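Local coordinates for probable quinone reductase Qor (NADPH:quinone reductase) (Zeta-crystallin homolog protein) (Mycobacterium tuberculosis, PDB 4RVU), which binds NADPH and probably passes electrons from it to quinones, at residues V171-T175 with V208-T212; V62-V67 with A94-Y100; T163-T167 with D188-D192. All blocks are in the same frame, centred on the assembly; numbering follows the deposited sequence.

Contact 1: V171-T175 with V208-T212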
# COMPACT_ATOMS: atom_id res chain seq x y z
N VAL A 171 -0.60 -20.18 -8.21
CA VAL A 171 0.15 -18.97 -8.53
C VAL A 171 1.50 -19.31 -9.15
O VAL A 171 2.20 -20.20 -8.67
CB VAL A 171 0.37 -18.14 -7.26
CG1 VAL A 171 1.16 -16.87 -7.55
CG2 VAL A 171 -0.95 -17.80 -6.61
N ARG A 172 1.85 -18.62 -10.23
CA ARG A 172 3.16 -18.77 -10.84
C ARG A 172 4.18 -17.96 -10.05
O ARG A 172 3.96 -16.78 -9.77
CB ARG A 172 3.12 -18.29 -12.28
CG ARG A 172 4.43 -18.44 -13.02
CD ARG A 172 4.26 -17.95 -14.45
NE ARG A 172 5.43 -18.21 -15.29
CZ ARG A 172 5.97 -17.31 -16.11
NH1 ARG A 172 5.45 -16.09 -16.18
NH2 ARG A 172 7.02 -17.63 -16.84
N VAL A 173 5.30 -18.57 -9.67
CA VAL A 173 6.26 -17.88 -8.81
C VAL A 173 7.60 -17.71 -9.51
O VAL A 173 8.16 -18.67 -10.03
CB VAL A 173 6.48 -18.62 -7.48
CG1 VAL A 173 7.58 -17.94 -6.67
CG2 VAL A 173 5.18 -18.70 -6.69
N ILE A 174 8.09 -16.48 -9.52
CA ILE A 174 9.44 -16.19 -9.99
C ILE A 174 10.26 -15.82 -8.76
O ILE A 174 9.81 -15.03 -7.93
CB ILE A 174 9.44 -15.01 -10.98
CG1 ILE A 174 8.48 -15.29 -12.14
CG2 ILE A 174 10.86 -14.72 -11.48
CD1 ILE A 174 8.14 -14.02 -12.96
N THR A 175 11.46 -16.40 -8.63
CA THR A 175 12.31 -16.13 -7.48
C THR A 175 13.67 -15.58 -7.85
O THR A 175 14.06 -15.62 -9.02
CB THR A 175 12.53 -17.41 -6.63
OG1 THR A 175 13.24 -18.37 -7.42
CG2 THR A 175 11.20 -17.99 -6.19
N VAL A 208 11.59 -9.86 -15.86
CA VAL A 208 10.26 -10.13 -15.31
C VAL A 208 9.14 -9.83 -16.31
O VAL A 208 8.21 -10.62 -16.45
CB VAL A 208 10.04 -9.35 -14.00
CG1 VAL A 208 8.64 -9.58 -13.44
CG2 VAL A 208 11.11 -9.74 -12.98
N ARG A 209 9.24 -8.70 -17.01
CA ARG A 209 8.26 -8.36 -18.04
C ARG A 209 8.26 -9.41 -19.16
O ARG A 209 7.20 -9.85 -19.61
CB ARG A 209 8.52 -6.97 -18.63
CG ARG A 209 8.51 -5.83 -17.61
CD ARG A 209 7.28 -4.93 -17.68
NE ARG A 209 7.25 -4.02 -16.53
CZ ARG A 209 6.17 -3.80 -15.79
NH1 ARG A 209 5.02 -4.39 -16.08
NH2 ARG A 209 6.25 -2.98 -14.75
N GLU A 210 9.46 -9.82 -19.58
CA GLU A 210 9.60 -10.87 -20.59
C GLU A 210 8.80 -12.10 -20.21
O GLU A 210 8.08 -12.67 -21.04
CB GLU A 210 11.08 -11.24 -20.79
CG GLU A 210 11.32 -12.36 -21.80
CD GLU A 210 12.79 -12.68 -22.01
OE1 GLU A 210 13.60 -12.38 -21.11
OE2 GLU A 210 13.13 -13.24 -23.08
N LEU A 211 8.89 -12.49 -18.94
CA LEU A 211 8.27 -13.71 -18.45
C LEU A 211 6.76 -13.58 -18.28
O LEU A 211 6.05 -14.58 -18.26
CB LEU A 211 8.89 -14.12 -17.12
CG LEU A 211 10.38 -14.43 -17.18
CD1 LEU A 211 10.96 -14.52 -15.78
CD2 LEU A 211 10.61 -15.73 -17.95
N THR A 212 6.30 -12.34 -18.14
CA THR A 212 4.90 -12.08 -17.84
C THR A 212 4.21 -11.40 -19.01
O THR A 212 3.06 -10.94 -18.89
CB THR A 212 4.75 -11.20 -16.58
OG1 THR A 212 5.64 -10.08 -16.68
CG2 THR A 212 5.09 -11.99 -15.32
O HOH W 1 7.59 -17.40 -19.61
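The guanidinium of Arg172 meets Leu211 with its edge: NH1 gives a hydrogen bond to Leu211 O (2.6 Å, N-H...O 155°), and the acceptor lies near the guanidinium plane. The methyl CG2 of Thr212 comes to NH1 obliquely. The donor stands well above the carbonyl plane of Leu211, 52° out of it. The extended chain of Arg172, CG anti to the backbone N (chi1 -178°), carries the guanidinium to the helix and crosses the Leu211 side chain at about a right angle. A water weakly joins Arg172 NH2 to the same carbonyl oxygen. Beside this polar bridge, Ile174 sends CD1 against Leu211 CD1 (4.0 Å), with Val208 CG1 4.5 Å from Ile174 CD1. Thr212 OG1 turns back to Val208 O (2.6 Å) and also meets Gly216 N. Strand 172-176 and helix 201-212 belong to the Rossmann-type nucleotide-binding domain, and their short segments run nearly antiparallel, 11.0 Å apart. Arg172 NE is engaged by Asp192, and one cation thereby serves both a carboxylate and a carbonyl near the C-terminal end of helix 201-212, where its charge may complement the negative end of the helix dipole.

Contact 2: V62-V67 with A94-Y100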
# COMPACT_ATOMS: atom_id res chain seq x y z
N VAL A 62 17.86 -12.17 26.87
CA VAL A 62 18.03 -13.46 26.21
C VAL A 62 17.27 -13.35 24.90
O VAL A 62 16.11 -12.96 24.89
CB VAL A 62 17.48 -14.63 27.06
CG1 VAL A 62 17.51 -15.93 26.28
CG2 VAL A 62 18.28 -14.78 28.34
N ILE A 63 17.94 -13.67 23.79
CA ILE A 63 17.43 -13.37 22.45
C ILE A 63 16.51 -14.45 21.87
O ILE A 63 16.56 -15.61 22.30
CB ILE A 63 18.63 -13.12 21.51
CG1 ILE A 63 18.21 -12.52 20.17
CG2 ILE A 63 19.43 -14.38 21.33
CD1 ILE A 63 19.33 -11.80 19.48
N GLY A 64 15.67 -14.07 20.90
CA GLY A 64 14.89 -15.01 20.10
C GLY A 64 13.42 -15.12 20.49
O GLY A 64 13.07 -14.93 21.66
N SER A 65 12.56 -15.45 19.53
CA SER A 65 11.13 -15.53 19.84
C SER A 65 10.44 -16.81 19.36
O SER A 65 9.26 -17.00 19.64
CB SER A 65 10.38 -14.30 19.30
OG SER A 65 10.23 -14.35 17.90
N GLU A 66 11.16 -17.68 18.67
CA GLU A 66 10.54 -18.89 18.13
C GLU A 66 11.05 -20.14 18.85
O GLU A 66 12.26 -20.37 18.91
CB GLU A 66 10.76 -19.00 16.62
CG GLU A 66 10.01 -20.16 15.94
CD GLU A 66 10.15 -20.17 14.41
OE1 GLU A 66 11.15 -19.65 13.87
OE2 GLU A 66 9.23 -20.71 13.74
N VAL A 67 10.13 -20.93 19.40
CA VAL A 67 10.51 -22.15 20.13
C VAL A 67 9.45 -23.21 19.98
O VAL A 67 8.26 -22.91 19.92
CB VAL A 67 10.75 -21.88 21.63
CG1 VAL A 67 9.46 -21.40 22.30
CG2 VAL A 67 11.29 -23.13 22.36
N ALA A 94 5.86 -18.24 18.14
CA ALA A 94 6.75 -17.32 17.44
C ALA A 94 6.81 -16.02 18.22
O ALA A 94 7.36 -15.03 17.74
CB ALA A 94 6.20 -17.04 16.04
N SER A 95 6.26 -16.03 19.44
CA SER A 95 6.11 -14.82 20.24
C SER A 95 6.68 -14.99 21.64
O SER A 95 6.25 -14.33 22.57
CB SER A 95 4.63 -14.46 20.33
OG SER A 95 4.08 -14.27 19.05
N ALA A 96 7.66 -15.88 21.78
CA ALA A 96 8.24 -16.20 23.08
C ALA A 96 9.19 -15.11 23.53
O ALA A 96 9.66 -14.30 22.72
CB ALA A 96 8.95 -17.56 23.02
N ASN A 97 9.48 -15.08 24.83
CA ASN A 97 10.50 -14.21 25.38
C ASN A 97 11.72 -15.05 25.73
O ASN A 97 11.60 -16.00 26.51
CB ASN A 97 9.99 -13.52 26.65
CG ASN A 97 10.95 -12.46 27.17
OD1 ASN A 97 11.62 -11.78 26.40
ND2 ASN A 97 11.01 -12.32 28.50
N GLY A 98 12.88 -14.71 25.17
CA GLY A 98 14.11 -15.42 25.49
C GLY A 98 14.18 -16.85 24.96
O GLY A 98 14.57 -17.77 25.67
N ALA A 99 13.84 -17.03 23.69
CA ALA A 99 13.74 -18.37 23.11
C ALA A 99 15.07 -19.14 23.02
O ALA A 99 15.06 -20.38 23.01
CB ALA A 99 13.06 -18.32 21.74
N TYR A 100 16.19 -18.43 22.91
CA TYR A 100 17.49 -19.13 22.83
C TYR A 100 17.91 -19.57 24.23
O TYR A 100 18.83 -18.98 24.81
CB TYR A 100 18.60 -18.25 22.26
CG TYR A 100 18.58 -17.87 20.79
CD1 TYR A 100 17.40 -17.88 20.04
CD2 TYR A 100 19.75 -17.47 20.15
CE1 TYR A 100 17.40 -17.48 18.69
CE2 TYR A 100 19.76 -17.08 18.81
CZ TYR A 100 18.58 -17.07 18.10
OH TYR A 100 18.60 -16.69 16.79
O HOH W 2 13.40 -12.70 23.34
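Ile63 O and Gly64 O, successive carbonyls, accept the amides of Tyr100 and Ala99 respectively. The bond from Tyr100 N to Ile63 O (2.9 Å) runs almost straight out from the carbonyl, whereas Ala99 N reaches Gly64 O (3.0 Å) from above the carbonyl plane. Farther along, Ser65 takes two bonds: its O accepts Ala96 N (2.9 Å), and its OG, held between backbone N and carbonyl carbon (chi1 74°), donates to Ala94 O (3.0 Å). A water gives hydrogen bonds to Val62 O and Gly64 O and accepts one from Gly98 N, bridging the two backbones. Around this polar seam, Ile63 CG2 sits over one face of the Tyr100 ring as a CH-pi contact, 3.7 Å from the centroid and offset toward the rim. Gly64 CA lies obliquely to the same ring, 3.8 Å from Tyr100 CE1. Val67 CG1 packs on Ala96 CB (3.9 Å). The two loops thus join within the GroES-like domain, between strand 103-107, which meets Val67 and Ala96, and helix 120-140, which lies against Ser65 and Ala94 and supplies Leu128 N and Lys129 NZ as partners for the Glu66 carboxylate.

Contact 3: T163-T167 with D188-D192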
# COMPACT_ATOMS: atom_id res chain seq x y z
N THR A 163 6.91 -19.92 -1.76
CA THR A 163 6.95 -20.51 -3.10
C THR A 163 6.05 -21.74 -3.17
O THR A 163 5.19 -21.83 -4.05
CB THR A 163 8.38 -20.85 -3.49
OG1 THR A 163 9.14 -19.64 -3.53
CG2 THR A 163 8.44 -21.53 -4.85
N GLN A 164 6.20 -22.64 -2.20
CA GLN A 164 5.37 -23.83 -2.17
C GLN A 164 3.90 -23.51 -2.03
O GLN A 164 3.06 -24.07 -2.75
CB GLN A 164 5.78 -24.74 -1.02
CG GLN A 164 7.18 -25.30 -1.13
CD GLN A 164 7.52 -26.15 0.07
OE1 GLN A 164 7.10 -27.30 0.16
NE2 GLN A 164 8.25 -25.58 1.02
N TRP A 165 3.59 -22.61 -1.11
CA TRP A 165 2.20 -22.32 -0.76
C TRP A 165 1.51 -21.62 -1.92
O TRP A 165 0.40 -21.99 -2.30
CB TRP A 165 2.12 -21.48 0.51
CG TRP A 165 0.88 -21.71 1.30
CD1 TRP A 165 -0.31 -22.23 0.84
CD2 TRP A 165 0.70 -21.46 2.70
NE1 TRP A 165 -1.22 -22.31 1.88
CE2 TRP A 165 -0.62 -21.85 3.03
CE3 TRP A 165 1.52 -20.95 3.70
CZ2 TRP A 165 -1.13 -21.75 4.33
CZ3 TRP A 165 1.01 -20.85 4.99
CH2 TRP A 165 -0.30 -21.24 5.29
N ALA A 166 2.16 -20.60 -2.48
CA ALA A 166 1.63 -19.91 -3.66
C ALA A 166 1.43 -20.88 -4.83
O ALA A 166 0.39 -20.86 -5.48
CB ALA A 166 2.55 -18.74 -4.06
N THR A 167 2.41 -21.73 -5.08
CA THR A 167 2.30 -22.73 -6.16
C THR A 167 1.09 -23.63 -5.95
O THR A 167 0.33 -23.89 -6.88
CB THR A 167 3.57 -23.57 -6.25
OG1 THR A 167 4.66 -22.71 -6.59
CG2 THR A 167 3.42 -24.65 -7.32
N ASP A 188 12.55 -26.95 -7.01
CA ASP A 188 11.90 -28.06 -6.31
C ASP A 188 10.72 -27.59 -5.48
O ASP A 188 9.73 -28.32 -5.30
CB ASP A 188 12.89 -28.78 -5.40
CG ASP A 188 13.96 -29.54 -6.17
OD1 ASP A 188 13.86 -29.63 -7.42
OD2 ASP A 188 14.91 -30.03 -5.51
N ALA A 189 10.82 -26.37 -4.97
CA ALA A 189 9.74 -25.76 -4.17
C ALA A 189 8.58 -25.30 -5.05
O ALA A 189 7.50 -24.98 -4.55
CB ALA A 189 10.27 -24.60 -3.37
N GLY A 190 8.81 -25.24 -6.36
CA GLY A 190 7.74 -24.92 -7.28
C GLY A 190 7.93 -23.66 -8.10
O GLY A 190 7.06 -23.31 -8.91
N ALA A 191 9.06 -22.98 -7.90
CA ALA A 191 9.33 -21.75 -8.64
C ALA A 191 9.34 -22.07 -10.12
O ALA A 191 9.95 -23.05 -10.54
CB ALA A 191 10.65 -21.13 -8.22
N ASP A 192 8.64 -21.25 -10.91
CA ASP A 192 8.54 -21.53 -12.34
C ASP A 192 9.80 -21.05 -13.05
O ASP A 192 10.27 -21.69 -14.00
CB ASP A 192 7.28 -20.88 -12.93
CG ASP A 192 6.99 -21.37 -14.33
OD1 ASP A 192 6.87 -22.60 -14.51
OD2 ASP A 192 6.91 -20.53 -15.25
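Thr163 presses its methyl CG2 into the bend after helix 180-188, where it meets Ala191 N (3.4 Å) and Ala189 O (3.6 Å) and touches the CB atoms of Ala189 and Ala191. That methyl lies anti to the backbone N (chi1 -62° for OG1), which turns it to the loop and leaves OG1 to bond back to Gly159 O within its own helix. On the next residue, Gln164 CG lies alongside Ala189 CB (3.9 Å), and Gln164 CA makes a C-H...O contact with Ala189 O (3.4 Å). The amide end of Gln164 is held by partners outside the contact, OE1 by Thr300 N and NE2 by Leu160 O. One turn on, Thr167 OG1 comes within 3.4 Å of Gly190 O but donates to Thr163 O (2.7 Å). Thr163 O therefore accepts both OG1 and N of Thr167, which reach it from opposite faces of its plane. Helix 180-188 closes in a Schellman motif with Gly190 at positive phi (118°). Outward, Thr163 and Ala191 both pack on strand 172-176, so this corner joins helix 157-168 to the turn leading into strand 193-195. The fit between segments rests on methyls, a C-H...O contact and close backbone, while the threonine hydroxyls are spent inside helix 157-168, consistent with an interface held by shape rather than by polar pairing.

How the contacts relate
Contacts 1 and 3 are neighbours in the Rossmann-type domain, their centres about 12 Å apart and their segments alternating along the chain. They meet directly: Asp192 OD2 receives Arg172 NE in a salt bridge (2.8 Å), Asp192 N probably bonds to Val173 O, and Val173 CG2 packs on Ala166 CB. Alternate residues of strand 172-176 serve the two: Arg172 and Ile174 meet helix 201-212, Val173 and Thr175 meet helix 157-168. Contact 2 lies in the GroES-like domain, its centre about 36 Å from that of contact 1 and about 29 Å from that of contact 3. Bound NADPH is about 7 Å from the Glu66 side chain, 10 Å from that of Thr163 and 12 Å from that of Ile174.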